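Local coordinates for protein metallocarboxypeptidase (Trypanosoma cruzi, PDB 3DWC) that probably removes single amino acids other than proline from the C-terminal ends of peptides, as a metal-dependent carboxypeptidase of the M32 family, at residues F101-K105 / L138-E142. Sequence-based numbering, arbitrary orientation.
Sequences FVERK and LFREE
Phe101 drives the far end of its ring against the two methyls of Leu138, CZ lying 3.3 Å from Leu138 CD1 and CE1 3.4 Å from Leu138 CD2. Glu142 CB also packs on Phe101 CZ, while the Glu141 carboxylate stands at the ring's edge, its plane almost perpendicular to the ring. Two salt bridges flank this apolar centre. Lys105, its chain fully extended with CG anti to the backbone N (chi1 176°), carries its aliphatic part past Leu138 CD1 and sets NZ 2.7 Å from Glu142 OE1, on the syn lone pair; the second bond, to Glu142 OE2, is weak. On the other flank Arg104 NH1 approaches Glu141 OE1 at 2.7 Å, but at an N-H...O angle of 116° that hydrogen bond is weak, and the one from Arg104 NH2 to Glu141 OE2 is weak too. The contact ties helix 99-122 to helix 125-147, a roughly antiparallel helical hairpin of the largely helical M32 fold; the axes of 101-105 and 138-142 come within 11.7 Å, with their N-to-C directions 153° apart. Further out, Glu142 OE2 is shared with Arg146, and Arg104 NH2 pairs with Glu100, one turn back on its own helix. Leu158 and Ile161 of helix 154-162 pack on Glu142.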
loop_
_atom_site.group_PDB
_atom_site.type_symbol
_atom_site.label_atom_id
_atom_site.label_comp_id
_atom_site.label_asym_id
_atom_site.label_seq_id
_atom_site.Cartn_x
_atom_site.Cartn_y
_atom_site.Cartn_z
ATOM N N PHE B 101 -18.529 -25.674 -1.582
ATOM C CA PHE B 101 -17.786 -25.714 -2.843
ATOM C C PHE B 101 -16.636 -24.715 -2.835
ATOM O O PHE B 101 -15.518 -25.054 -3.188
ATOM C CB PHE B 101 -18.705 -25.410 -4.022
ATOM C CG PHE B 101 -18.025 -25.511 -5.340
ATOM C CD1 PHE B 101 -18.084 -26.680 -6.072
ATOM C CD2 PHE B 101 -17.301 -24.442 -5.846
ATOM C CE1 PHE B 101 -17.449 -26.778 -7.293
ATOM C CE2 PHE B 101 -16.655 -24.545 -7.061
ATOM C CZ PHE B 101 -16.736 -25.717 -7.784
ATOM N N VAL B 102 -16.938 -23.484 -2.427
ATOM C CA VAL B 102 -15.950 -22.406 -2.390
ATOM C C VAL B 102 -14.690 -22.776 -1.596
ATOM O O VAL B 102 -13.590 -22.643 -2.114
ATOM C CB VAL B 102 -16.585 -21.079 -1.866
ATOM C CG1 VAL B 102 -15.524 -20.056 -1.473
ATOM C CG2 VAL B 102 -17.511 -20.499 -2.911
ATOM N N GLU B 103 -14.855 -23.251 -0.355
ATOM C CA GLU B 103 -13.708 -23.653 0.478
ATOM C C GLU B 103 -12.947 -24.825 -0.123
ATOM O O GLU B 103 -11.718 -24.864 -0.073
ATOM C CB GLU B 103 -14.135 -23.981 1.920
ATOM C CG GLU B 103 -13.742 -22.906 2.940
ATOM C CD GLU B 103 -12.249 -22.949 3.300
ATOM O OE1 GLU B 103 -11.469 -22.142 2.746
ATOM O OE2 GLU B 103 -11.852 -23.795 4.133
ATOM N N ARG B 104 -13.683 -25.772 -0.697
ATOM C CA ARG B 104 -13.072 -26.896 -1.408
ATOM C C ARG B 104 -12.238 -26.442 -2.613
ATOM O O ARG B 104 -11.136 -26.957 -2.850
ATOM C CB ARG B 104 -14.153 -27.856 -1.892
ATOM C CG ARG B 104 -13.615 -29.223 -2.304
ATOM C CD ARG B 104 -14.478 -29.884 -3.374
ATOM N NE ARG B 104 -15.916 -29.702 -3.171
ATOM C CZ ARG B 104 -16.848 -30.235 -3.960
ATOM N NH1 ARG B 104 -16.495 -30.996 -4.994
ATOM N NH2 ARG B 104 -18.141 -30.030 -3.708
ATOM N N LYS B 105 -12.771 -25.493 -3.386
ATOM C CA LYS B 105 -12.048 -24.986 -4.548
ATOM C C LYS B 105 -10.767 -24.342 -4.062
ATOM O O LYS B 105 -9.688 -24.661 -4.550
ATOM C CB LYS B 105 -12.880 -23.974 -5.346
ATOM C CG LYS B 105 -12.101 -23.361 -6.519
ATOM C CD LYS B 105 -12.983 -22.605 -7.501
ATOM C CE LYS B 105 -12.159 -22.154 -8.728
ATOM N NZ LYS B 105 -12.941 -21.241 -9.610
ATOM N N LEU B 138 -13.724 -30.390 -10.725
ATOM C CA LEU B 138 -14.178 -29.189 -10.007
ATOM C C LEU B 138 -14.761 -28.128 -10.966
ATOM O O LEU B 138 -15.825 -27.544 -10.689
ATOM C CB LEU B 138 -13.010 -28.590 -9.210
ATOM C CG LEU B 138 -13.270 -27.651 -8.027
ATOM C CD1 LEU B 138 -13.597 -26.248 -8.503
ATOM C CD2 LEU B 138 -14.359 -28.160 -7.117
ATOM N N PHE B 139 -14.056 -27.893 -12.081
ATOM C CA PHE B 139 -14.482 -26.928 -13.113
ATOM C C PHE B 139 -15.794 -27.327 -13.730
ATOM O O PHE B 139 -16.660 -26.469 -13.955
ATOM C CB PHE B 139 -13.460 -26.833 -14.257
ATOM C CG PHE B 139 -12.141 -26.247 -13.871
ATOM C CD1 PHE B 139 -10.979 -26.716 -14.455
ATOM C CD2 PHE B 139 -12.048 -25.191 -12.953
ATOM C CE1 PHE B 139 -9.760 -26.173 -14.128
ATOM C CE2 PHE B 139 -10.835 -24.646 -12.633
ATOM C CZ PHE B 139 -9.692 -25.137 -13.208
ATOM N N ARG B 140 -15.930 -28.620 -14.035
ATOM C CA ARG B 140 -17.185 -29.160 -14.570
ATOM C C ARG B 140 -18.317 -28.957 -13.579
ATOM O O ARG B 140 -19.458 -28.677 -13.974
ATOM C CB ARG B 140 -17.072 -30.656 -14.873
ATOM C CG ARG B 140 -16.185 -31.026 -16.061
ATOM C CD ARG B 140 -15.914 -32.535 -16.080
ATOM N NE ARG B 140 -15.006 -32.940 -17.159
ATOM C CZ ARG B 140 -14.535 -34.174 -17.324
ATOM N NH1 ARG B 140 -13.720 -34.451 -18.344
ATOM N NH2 ARG B 140 -14.867 -35.137 -16.469
ATOM N N GLU B 141 -17.996 -29.120 -12.293
ATOM C CA GLU B 141 -18.968 -28.932 -11.219
ATOM C C GLU B 141 -19.267 -27.454 -11.063
ATOM O O GLU B 141 -20.420 -27.063 -10.849
ATOM C CB GLU B 141 -18.441 -29.490 -9.896
ATOM C CG GLU B 141 -19.476 -29.445 -8.758
ATOM C CD GLU B 141 -18.968 -30.049 -7.458
ATOM O OE1 GLU B 141 -17.739 -30.244 -7.323
ATOM O OE2 GLU B 141 -19.809 -30.313 -6.566
ATOM N N GLU B 142 -18.221 -26.640 -11.164
ATOM C CA GLU B 142 -18.379 -25.189 -11.132
ATOM C C GLU B 142 -19.316 -24.693 -12.240
ATOM O O GLU B 142 -20.281 -23.986 -11.958
ATOM C CB GLU B 142 -17.023 -24.478 -11.202
ATOM C CG GLU B 142 -17.144 -22.976 -10.920
ATOM C CD GLU B 142 -15.811 -22.270 -10.713
ATOM O OE1 GLU B 142 -14.773 -22.953 -10.623
ATOM O OE2 GLU B 142 -15.807 -21.016 -10.641
#